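Local coordinates for protein gamma-glutamylcyclotransferase (PDB 3CRY) that catalyses the release of 5-oxoproline from gamma-glutamyl dipeptides as a homodimer and can also induce cytochrome c release from mitochondria, at residues F17-Y22 against I120-L126; N25-I31 against G81-K85; I68-F72 against Y125-Y130. The protein carries 1 engineered substitution. One frame throughout, in Å; residues are numbered along the deposited sequence. Where two conformers were deposited one is given.

The chain starts with strand 16-21, an outer strand of a five-stranded antiparallel sheet. Contact 1 joins it to strand 119-126, the other outer strand, and closes the longest loop. Contact 2 is nested inside that loop. It sets the turn and start of helix 28-34 against strand 77-87, the neighbour of 16-21 in the sheet. Contact 3 joins strand 68-74 of a smaller three-stranded sheet to the run from strand 119-126 into strand 130-132. It crosses both other contacts along the chain. Contacts 1 and 3 share Tyr125 and Leu126 and touch through Tyr22, and both reach the second subunit. Contacts 2 and 3 do not touch; their centres are about 17 Å apart.

Contact 1 (F17-Y22 against I120-L126); sequences FLYFAY and ITCRSYL
Tyr19 and Arg123 bridge the backbones of 17-21 and 120-126 at a single point. The strand axes approach to 4.4 Å, and their N-to-C directions are 56° apart. Both backbone bonds belong to Arg123, in the pattern of a parallel bridge. Arg123 N donates to Leu18 O at 2.9 Å. Arg123 O accepts Phe20 N at 2.9 Å, with a nearly straight N-H...O angle of 170°. The CA of Tyr19 leans on the same Arg123 oxygen in a CA-H...O contact.

Past the bridge, side chains take over from the backbone. Ser124 has its OG anti to the backbone N (chi1 -159°), which directs the hydroxyl to Phe20 O, a bond of 2.8 Å. That hydroxyl also sits at the edges of the Phe20 and Tyr22 rings. Tyr22 OH donates to Tyr125 O at 2.6 Å. The accepting oxygen lies in the plane of the Tyr22 ring, at its edge.

The side chains of Tyr19 and Tyr125 cross at about a right angle. Tyr19 CE1 meets Tyr125 CE2 at 3.8 Å, at the edge of the Tyr125 ring and in its plane. Phe17 CE2 touches Arg123 CD at 3.8 Å, so the ring packs on the aliphatic part of the extended arginine. The arginine's charged end pairs with Asp95, which also holds Tyr125 OH, and with Glu109 of the second subunit.

Strands 16-21 and 119-126 are the outermost of their sheet. The parallel bridge between these two edge strands closes the otherwise antiparallel sheet on itself, consistent with a small five-stranded beta barrel. Tyr19 to Tyr22 belong to the inferred substrate-binding segment. The side chain of Tyr125 lies about 4 Å from that of Gln98, the proton-acceptor position, engineered here. The closure thus lies at the active-site pocket.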
loop_
_atom_site.group_PDB
_atom_site.type_symbol
_atom_site.label_atom_id
_atom_site.label_comp_id
_atom_site.label_asym_id
_atom_site.label_seq_id
_atom_site.Cartn_x
_atom_site.Cartn_y
_atom_site.Cartn_z
ATOM N N PHE A 17 -1.802 10.540 15.688
ATOM C CA PHE A 17 -2.144 10.150 14.330
ATOM C C PHE A 17 -3.436 9.338 14.359
ATOM O O PHE A 17 -3.830 8.834 15.405
ATOM C CB PHE A 17 -1.001 9.376 13.651
ATOM C CG PHE A 17 -0.821 7.969 14.149
ATOM C CD1 PHE A 17 -0.105 7.713 15.324
ATOM C CD2 PHE A 17 -1.364 6.892 13.441
ATOM C CE1 PHE A 17 0.084 6.413 15.782
ATOM C CE2 PHE A 17 -1.192 5.582 13.895
ATOM C CZ PHE A 17 -0.473 5.333 15.064
ATOM N N LEU A 18 -4.075 9.213 13.205
ATOM C CA LEU A 18 -5.333 8.459 13.100
ATOM C C LEU A 18 -5.070 7.155 12.356
ATOM O O LEU A 18 -4.339 7.138 11.361
ATOM C CB LEU A 18 -6.384 9.285 12.361
ATOM C CG LEU A 18 -6.749 10.638 12.986
ATOM C CD1 LEU A 18 -7.720 11.357 12.114
ATOM C CD2 LEU A 18 -7.324 10.447 14.395
ATOM N N TYR A 19 -5.676 6.075 12.849
ATOM C CA TYR A 19 -5.451 4.715 12.342
ATOM C C TYR A 19 -6.812 4.117 11.942
ATOM O O TYR A 19 -7.725 4.077 12.749
ATOM C CB TYR A 19 -4.753 3.856 13.421
ATOM C CG TYR A 19 -4.883 2.355 13.183
ATOM C CD1 TYR A 19 -4.498 1.782 11.958
ATOM C CD2 TYR A 19 -5.369 1.509 14.174
ATOM C CE1 TYR A 19 -4.641 0.400 11.723
ATOM C CE2 TYR A 19 -5.490 0.128 13.957
ATOM C CZ TYR A 19 -5.140 -0.415 12.736
ATOM O OH TYR A 19 -5.274 -1.764 12.508
ATOM N N PHE A 20 -6.928 3.651 10.693
ATOM C CA PHE A 20 -8.179 3.074 10.186
ATOM C C PHE A 20 -8.099 1.549 10.256
ATOM O O PHE A 20 -7.282 0.917 9.550
ATOM C CB PHE A 20 -8.443 3.548 8.735
ATOM C CG PHE A 20 -9.661 2.926 8.078
ATOM C CD1 PHE A 20 -10.953 3.364 8.419
ATOM C CD2 PHE A 20 -9.520 1.927 7.094
ATOM C CE1 PHE A 20 -12.104 2.795 7.814
ATOM C CE2 PHE A 20 -10.658 1.380 6.464
ATOM C CZ PHE A 20 -11.953 1.821 6.829
ATOM N N ALA A 21 -8.904 0.984 11.156
ATOM C CA ALA A 21 -8.996 -0.482 11.330
ATOM C C ALA A 21 -10.203 -1.084 10.647
ATOM O O ALA A 21 -11.293 -0.557 10.771
ATOM C CB ALA A 21 -9.028 -0.836 12.812
ATOM N N TYR A 22 -10.005 -2.211 9.946
ATOM C CA TYR A 22 -11.106 -2.908 9.287
ATOM C C TYR A 22 -11.223 -4.417 9.618
ATOM O O TYR A 22 -12.132 -5.099 9.113
ATOM C CB TYR A 22 -10.991 -2.699 7.764
ATOM C CG TYR A 22 -9.671 -3.148 7.187
ATOM C CD1 TYR A 22 -9.441 -4.515 6.884
ATOM C CD2 TYR A 22 -8.642 -2.229 6.954
ATOM C CE1 TYR A 22 -8.221 -4.944 6.385
ATOM C CE2 TYR A 22 -7.396 -2.653 6.419
ATOM C CZ TYR A 22 -7.205 -4.006 6.151
ATOM O OH TYR A 22 -6.006 -4.439 5.640
ATOM N N ILE A 120 -11.259 12.296 6.278
ATOM C CA ILE A 120 -10.216 12.108 7.296
ATOM C C ILE A 120 -9.034 11.380 6.671
ATOM O O ILE A 120 -9.230 10.394 5.971
ATOM C CB ILE A 120 -10.686 11.155 8.432
ATOM C CG1 ILE A 120 -12.111 11.451 8.886
ATOM C CG2 ILE A 120 -9.700 11.195 9.610
ATOM C CD1 ILE A 120 -12.419 10.807 10.207
ATOM N N THR A 121 -7.812 11.851 6.936
ATOM C CA THR A 121 -6.607 11.134 6.463
ATOM C C THR A 121 -6.084 10.163 7.525
ATOM O O THR A 121 -5.770 10.576 8.654
ATOM C CB THR A 121 -5.499 12.115 6.019
ATOM O OG1 THR A 121 -6.036 12.987 5.013
ATOM C CG2 THR A 121 -4.279 11.376 5.461
ATOM N N CYS A 122 -5.947 8.882 7.157
ATOM C CA CYS A 122 -5.572 7.839 8.121
ATOM C C CYS A 122 -4.405 6.953 7.687
ATOM O O CYS A 122 -4.226 6.698 6.503
ATOM C CB CYS A 122 -6.754 6.889 8.356
ATOM S SG CYS A 122 -8.204 7.651 9.092
ATOM N N ARG A 123 -3.652 6.464 8.666
ATOM C CA ARG A 123 -2.732 5.337 8.448
ATOM C C ARG A 123 -3.547 4.032 8.449
ATOM O O ARG A 123 -4.497 3.882 9.223
ATOM C CB ARG A 123 -1.689 5.313 9.568
ATOM C CG ARG A 123 -0.506 4.324 9.396
ATOM C CD ARG A 123 0.404 4.394 10.628
ATOM N NE ARG A 123 1.719 3.750 10.444
ATOM C CZ ARG A 123 2.767 4.339 9.847
ATOM N NH1 ARG A 123 2.666 5.567 9.345
ATOM N NH2 ARG A 123 3.925 3.692 9.732
ATOM N N SER A 124 -3.200 3.111 7.554
ATOM C CA SER A 124 -3.754 1.755 7.578
ATOM C C SER A 124 -2.712 0.790 7.021
ATOM O O SER A 124 -1.522 1.159 6.904
ATOM C CB SER A 124 -5.088 1.683 6.787
ATOM O OG SER A 124 -5.851 0.542 7.196
ATOM N N TYR A 125 -3.151 -0.431 6.690
ATOM C CA TYR A 125 -2.290 -1.547 6.269
ATOM C C TYR A 125 -3.046 -2.400 5.292
ATOM O O TYR A 125 -4.261 -2.564 5.431
ATOM C CB TYR A 125 -1.908 -2.434 7.465
ATOM C CG TYR A 125 -1.136 -1.670 8.521
ATOM C CD1 TYR A 125 0.259 -1.596 8.464
ATOM C CD2 TYR A 125 -1.807 -0.990 9.545
ATOM C CE1 TYR A 125 0.979 -0.876 9.423
ATOM C CE2 TYR A 125 -1.095 -0.264 10.507
ATOM C CZ TYR A 125 0.294 -0.216 10.428
ATOM O OH TYR A 125 0.981 0.499 11.368
ATOM N N LEU A 126 -2.326 -2.937 4.302
ATOM C CA LEU A 126 -2.894 -4.010 3.477
ATOM C C LEU A 126 -1.822 -4.986 2.983
ATOM O O LEU A 126 -0.618 -4.674 3.028
ATOM C CB LEU A 126 -3.737 -3.421 2.334
ATOM C CG LEU A 126 -3.010 -2.484 1.341
ATOM C CD1 LEU A 126 -2.039 -3.208 0.417
ATOM C CD2 LEU A 126 -4.067 -1.712 0.521
#

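Contact 2 (N25-I31 against G81-K85); sequences NLLTERI and GVVWK
Trp84 of strand 77-87 is the hub of this contact, and Asn25, Thr28 and Ile31 gather round its indole. With chi1 -62°, Trp84 CG lies beside its backbone N, and the indole reaches the 25-31 segment. Trp84 NE1 donates to Asn25 O at 2.9 Å. The bond is bent, with an N-H...O angle of 132°. Ile31 CD1 sits over the five-membered ring of Trp84, 3.5 Å from its centroid and only 9° off the normal, a CH-pi contact. Ile31 CG2 lies against Trp84 CZ2. Val82 CG1 of the same strand lies against the opposite face, offset toward its rim. At the far edge, Thr28 OG1 lies in the ring plane, 3.4 Å from Trp84 CH2.

Two residues before Trp84, the strand meets Leu26. Leu26 CD2 touches Val82 CG2 at 3.7 Å and Gly81 CA at 3.8 Å.

The next shell fixes these groups. Leu27 occupies the N-cap position of helix 28-34, and Leu27 O accepts Ile31 N at 3.0 Å, so the first helical turn carries Ile31 over the ring. Thr28 OG1 is bonded to Glu149 and Asn150, and Asn150 also binds Leu26 O. The Asn25 side chain lies about 4 Å from that of Gln98, an engineered residue at the proton-acceptor position. Trp84 is itself tied through its backbone to Tyr19.

The indole is thus held by one hydrogen bond, an aliphatic group on each face and a hydroxyl at its rim, which should together limit its rotation. Asn25 anchors to Trp84 through its main chain, while its side-chain ND2 bonds Tyr19 OH, of the inferred substrate site.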
loop_
_atom_site.group_PDB
_atom_site.type_symbol
_atom_site.label_atom_id
_atom_site.label_comp_id
_atom_site.label_asym_id
_atom_site.label_seq_id
_atom_site.Cartn_x
_atom_site.Cartn_y
_atom_site.Cartn_z
ATOM N N ASN A 25 -8.872 -5.415 14.734
ATOM C CA ASN A 25 -8.762 -4.139 15.473
ATOM C C ASN A 25 -10.056 -3.284 15.492
ATOM O O ASN A 25 -10.075 -2.203 16.078
ATOM C CB ASN A 25 -7.541 -3.311 15.024
ATOM C CG ASN A 25 -6.212 -3.865 15.573
ATOM O OD1 ASN A 25 -6.168 -4.572 16.598
ATOM N ND2 ASN A 25 -5.125 -3.534 14.889
ATOM N N LEU A 26 -11.131 -3.778 14.873
ATOM C CA LEU A 26 -12.464 -3.207 15.098
ATOM C C LEU A 26 -12.922 -3.359 16.556
ATOM O O LEU A 26 -13.746 -2.556 17.025
ATOM C CB LEU A 26 -13.507 -3.895 14.204
ATOM C CG LEU A 26 -13.440 -3.597 12.711
ATOM C CD1 LEU A 26 -14.437 -4.515 11.974
ATOM C CD2 LEU A 26 -13.712 -2.102 12.416
ATOM N N LEU A 27 -12.412 -4.382 17.256
ATOM C CA LEU A 27 -12.839 -4.668 18.633
ATOM C C LEU A 27 -11.944 -3.970 19.660
ATOM O O LEU A 27 -10.728 -4.145 19.664
ATOM C CB LEU A 27 -12.855 -6.180 18.900
ATOM C CG LEU A 27 -13.456 -6.559 20.261
ATOM C CD1 LEU A 27 -14.963 -6.242 20.326
ATOM C CD2 LEU A 27 -13.185 -8.035 20.539
ATOM N N THR A 28 -12.561 -3.186 20.533
ATOM C CA THR A 28 -11.793 -2.358 21.489
ATOM C C THR A 28 -10.874 -3.208 22.374
ATOM O O THR A 28 -9.692 -2.866 22.557
ATOM C CB THR A 28 -12.749 -1.493 22.319
ATOM O OG1 THR A 28 -13.562 -0.745 21.421
ATOM C CG2 THR A 28 -11.994 -0.528 23.221
ATOM N N GLU A 29 -11.388 -4.310 22.923
ATOM C CA GLU A 29 -10.546 -5.160 23.770
ATOM C C GLU A 29 -9.378 -5.807 23.018
ATOM O O GLU A 29 -8.312 -6.033 23.600
ATOM C CB GLU A 29 -11.350 -6.221 24.526
ATOM C CG GLU A 29 -10.589 -6.716 25.772
ATOM C CD GLU A 29 -11.301 -7.819 26.542
ATOM O OE1 GLU A 29 -12.468 -8.115 26.225
ATOM O OE2 GLU A 29 -10.679 -8.406 27.465
ATOM N N ARG A 30 -9.565 -6.066 21.725
ATOM C CA ARG A 30 -8.502 -6.636 20.917
ATOM C C ARG A 30 -7.415 -5.609 20.651
ATOM O O ARG A 30 -6.242 -5.899 20.884
ATOM C CB ARG A 30 -9.005 -7.235 19.597
ATOM C CG ARG A 30 -7.877 -7.698 18.653
ATOM C CD ARG A 30 -6.978 -8.776 19.245
ATOM N NE ARG A 30 -5.808 -8.974 18.381
ATOM C CZ ARG A 30 -4.949 -9.981 18.482
ATOM N NH1 ARG A 30 -5.101 -10.910 19.415
ATOM N NH2 ARG A 30 -3.938 -10.059 17.634
ATOM N N ILE A 31 -7.786 -4.422 20.158
ATOM C CA ILE A 31 -6.746 -3.426 19.856
ATOM C C ILE A 31 -5.982 -3.015 21.131
ATOM O O ILE A 31 -4.787 -2.739 21.082
ATOM C CB ILE A 31 -7.275 -2.159 19.105
ATOM C CG1 ILE A 31 -6.105 -1.331 18.517
ATOM C CG2 ILE A 31 -8.236 -1.346 19.970
ATOM C CD1 ILE A 31 -6.542 -0.130 17.623
ATOM N N GLY A 81 -14.993 0.898 8.620
ATOM C CA GLY A 81 -14.089 0.566 9.698
ATOM C C GLY A 81 -14.166 1.583 10.822
ATOM O O GLY A 81 -15.024 2.472 10.823
ATOM N N VAL A 82 -13.244 1.432 11.768
ATOM C CA VAL A 82 -13.147 2.299 12.947
ATOM C C VAL A 82 -11.846 3.079 12.849
ATOM O O VAL A 82 -10.781 2.488 12.607
ATOM C CB VAL A 82 -13.133 1.488 14.284
ATOM C CG1 VAL A 82 -12.711 2.395 15.480
ATOM C CG2 VAL A 82 -14.512 0.851 14.529
ATOM N N VAL A 83 -11.952 4.393 13.038
ATOM C CA VAL A 83 -10.781 5.268 13.143
ATOM C C VAL A 83 -10.406 5.387 14.620
ATOM O O VAL A 83 -11.239 5.798 15.461
ATOM C CB VAL A 83 -11.021 6.662 12.501
ATOM C CG1 VAL A 83 -9.795 7.522 12.668
ATOM C CG2 VAL A 83 -11.377 6.507 10.988
ATOM N N TRP A 84 -9.156 5.024 14.916
ATOM C CA TRP A 84 -8.569 5.146 16.252
ATOM C C TRP A 84 -7.579 6.304 16.323
ATOM O O TRP A 84 -6.761 6.484 15.419
ATOM C CB TRP A 84 -7.820 3.856 16.635
ATOM C CG TRP A 84 -8.698 2.631 16.710
ATOM C CD1 TRP A 84 -8.864 1.688 15.737
ATOM C CD2 TRP A 84 -9.534 2.232 17.809
ATOM N NE1 TRP A 84 -9.753 0.722 16.155
ATOM C CE2 TRP A 84 -10.179 1.028 17.424
ATOM C CE3 TRP A 84 -9.787 2.766 19.090
ATOM C CZ2 TRP A 84 -11.089 0.342 18.276
ATOM C CZ3 TRP A 84 -10.692 2.090 19.936
ATOM C CH2 TRP A 84 -11.336 0.888 19.514
ATOM N N LYS A 85 -7.629 7.073 17.412
ATOM C CA LYS A 85 -6.612 8.103 17.649
ATOM C C LYS A 85 -5.519 7.517 18.531
ATOM O O LYS A 85 -5.795 6.975 19.620
ATOM C CB LYS A 85 -7.238 9.316 18.338
ATOM C CG LYS A 85 -6.295 10.509 18.486
ATOM C CD LYS A 85 -7.066 11.636 19.172
ATOM C CE LYS A 85 -6.428 12.985 18.943
ATOM N NZ LYS A 85 -7.066 13.979 19.865
#

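Contact 3 (I68-F72 against Y125-Y130); sequences IATIF and YLMTNY
Thr70 chi1 of -172° sets OG1 anti to the backbone N, against the Met127 amide, and leaves CG2 facing Tyr130. Tyr130, with chi1 at 73°, turns one ring face to the Thr70 methyl. The setting is the junction of two antiparallel sheets. Strand 68-74 is an outer strand of the three-stranded sheet, and 125-130 runs from the end of strand 119-126 in the larger sheet through a short link to the start of strand 130-132 in the smaller.

Met127 N donates to Thr70 OG1 at 2.9 Å, with a nearly straight angle of 168°. Thr70 CG2 stands over one face of the Tyr130 ring, offset toward its rim, 3.9 Å from its centroid, in a CH-pi contact. Tyr130 OH is bonded to Asp52 and also touches Phe72 CD2 at 3.6 Å.

The extended Met127 side chain runs across Thr70 towards the start of the strand. Met127 CE presses on Ile68 CG1 at 3.3 Å, tighter than usual for two carbons. Ile71 CG1 packs crosswise on Leu126 CB at 3.9 Å.

The surroundings tie this junction to the probable substrate site and to the dimer interface. Ala69 N is bonded to the hydroxyl of Tyr139, an inferred substrate-binding residue. Thr128 and Asn129 form hydrogen bonds to Gln73 of the second subunit.

One water completes the joint. Thr70 OG1 donates to it at 2.6 Å, so OG1 donates one hydrogen bond, to the water, and accepts another, from Met127 N. The water in turn donates to Ile71 O at 2.7 Å and to Met127 O at 2.8 Å.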
loop_
_atom_site.group_PDB
_atom_site.type_symbol
_atom_site.label_atom_id
_atom_site.label_comp_id
_atom_site.label_asym_id
_atom_site.label_seq_id
_atom_site.Cartn_x
_atom_site.Cartn_y
_atom_site.Cartn_z
ATOM N N ILE A 68 -6.407 -13.852 7.182
ATOM C CA ILE A 68 -6.613 -12.602 7.946
ATOM C C ILE A 68 -6.967 -11.454 6.982
ATOM O O ILE A 68 -6.864 -11.603 5.737
ATOM C CB ILE A 68 -5.445 -12.273 8.901
ATOM C CG1 ILE A 68 -4.124 -12.127 8.141
ATOM C CG2 ILE A 68 -5.331 -13.367 10.023
ATOM C CD1 ILE A 68 -2.934 -11.732 9.058
ATOM N N ALA A 69 -7.454 -10.347 7.541
ATOM C CA ALA A 69 -8.124 -9.347 6.722
ATOM C C ALA A 69 -7.156 -8.523 5.887
ATOM O O ALA A 69 -6.086 -8.147 6.360
ATOM C CB ALA A 69 -8.971 -8.405 7.600
ATOM N N THR A 70 -7.584 -8.212 4.673
ATOM C CA THR A 70 -6.869 -7.251 3.808
ATOM C C THR A 70 -7.875 -6.478 2.956
ATOM O O THR A 70 -9.072 -6.797 2.949
ATOM C CB THR A 70 -5.784 -7.954 2.948
ATOM O OG1 THR A 70 -4.991 -6.965 2.252
ATOM C CG2 THR A 70 -6.440 -8.906 1.900
ATOM N N ILE A 71 -7.407 -5.441 2.273
ATOM C CA ILE A 71 -8.278 -4.639 1.383
ATOM C C ILE A 71 -7.527 -4.391 0.089
ATOM O O ILE A 71 -6.277 -4.397 0.062
ATOM C CB ILE A 71 -8.723 -3.293 2.015
ATOM C CG1 ILE A 71 -7.503 -2.445 2.447
ATOM C CG2 ILE A 71 -9.688 -3.548 3.216
ATOM C CD1 ILE A 71 -7.830 -1.039 3.013
ATOM N N PHE A 72 -8.280 -4.220 -0.992
ATOM C CA PHE A 72 -7.653 -3.887 -2.275
ATOM C C PHE A 72 -8.548 -2.954 -3.083
ATOM O O PHE A 72 -9.758 -2.889 -2.844
ATOM C CB PHE A 72 -7.234 -5.149 -3.045
ATOM C CG PHE A 72 -8.385 -6.037 -3.488
ATOM C CD1 PHE A 72 -9.151 -5.712 -4.615
ATOM C CD2 PHE A 72 -8.664 -7.227 -2.805
ATOM C CE1 PHE A 72 -10.196 -6.553 -5.037
ATOM C CE2 PHE A 72 -9.701 -8.075 -3.220
ATOM C CZ PHE A 72 -10.465 -7.743 -4.328
ATOM N N TYR A 125 -3.151 -0.431 6.690
ATOM C CA TYR A 125 -2.290 -1.547 6.269
ATOM C C TYR A 125 -3.046 -2.400 5.292
ATOM O O TYR A 125 -4.261 -2.564 5.431
ATOM C CB TYR A 125 -1.908 -2.434 7.465
ATOM C CG TYR A 125 -1.136 -1.670 8.521
ATOM C CD1 TYR A 125 0.259 -1.596 8.464
ATOM C CD2 TYR A 125 -1.807 -0.990 9.545
ATOM C CE1 TYR A 125 0.979 -0.876 9.423
ATOM C CE2 TYR A 125 -1.095 -0.264 10.507
ATOM C CZ TYR A 125 0.294 -0.216 10.428
ATOM O OH TYR A 125 0.981 0.499 11.368
ATOM N N LEU A 126 -2.326 -2.937 4.302
ATOM C CA LEU A 126 -2.894 -4.010 3.477
ATOM C C LEU A 126 -1.822 -4.986 2.983
ATOM O O LEU A 126 -0.618 -4.674 3.028
ATOM C CB LEU A 126 -3.737 -3.421 2.334
ATOM C CG LEU A 126 -3.010 -2.484 1.341
ATOM C CD1 LEU A 126 -2.039 -3.208 0.417
ATOM C CD2 LEU A 126 -4.067 -1.712 0.521
ATOM N N MET A 127 -2.245 -6.177 2.547
ATOM C CA MET A 127 -1.298 -7.194 2.056
ATOM C C MET A 127 -0.967 -6.917 0.587
ATOM O O MET A 127 -1.856 -6.528 -0.179
ATOM C CB MET A 127 -1.933 -8.578 2.144
ATOM C CG MET A 127 -2.266 -9.012 3.535
ATOM S SD MET A 127 -3.107 -10.636 3.461
ATOM C CE MET A 127 -3.522 -10.786 5.186
ATOM N N THR A 128 0.284 -7.138 0.190
ATOM C CA THR A 128 0.672 -6.975 -1.216
ATOM C C THR A 128 0.982 -8.286 -1.936
ATOM O O THR A 128 1.109 -8.298 -3.173
ATOM C CB THR A 128 1.906 -6.050 -1.378
ATOM O OG1 THR A 128 3.052 -6.665 -0.772
ATOM C CG2 THR A 128 1.674 -4.687 -0.721
ATOM N N ASN A 129 1.105 -9.374 -1.169
ATOM C CA ASN A 129 1.457 -10.661 -1.726
ATOM C C ASN A 129 0.785 -11.708 -0.856
ATOM O O ASN A 129 1.262 -12.016 0.234
ATOM C CB ASN A 129 3.001 -10.829 -1.718
ATOM C CG ASN A 129 3.456 -12.100 -2.409
ATOM O OD1 ASN A 129 2.630 -12.946 -2.785
ATOM N ND2 ASN A 129 4.766 -12.254 -2.578
ATOM N N TYR A 130 -0.370 -12.200 -1.300
ATOM C CA TYR A 130 -1.104 -13.178 -0.472
ATOM C C TYR A 130 -1.933 -14.149 -1.286
ATOM O O TYR A 130 -2.189 -13.911 -2.460
ATOM C CB TYR A 130 -2.018 -12.453 0.542
ATOM C CG TYR A 130 -3.270 -11.790 -0.053
ATOM C CD1 TYR A 130 -3.216 -10.524 -0.662
ATOM C CD2 TYR A 130 -4.511 -12.427 0.011
ATOM C CE1 TYR A 130 -4.384 -9.919 -1.202
ATOM C CE2 TYR A 130 -5.674 -11.838 -0.536
ATOM C CZ TYR A 130 -5.602 -10.588 -1.142
ATOM O OH TYR A 130 -6.759 -10.015 -1.654
HETATM O O HOH W 1 -4.691 -6.557 -0.293
#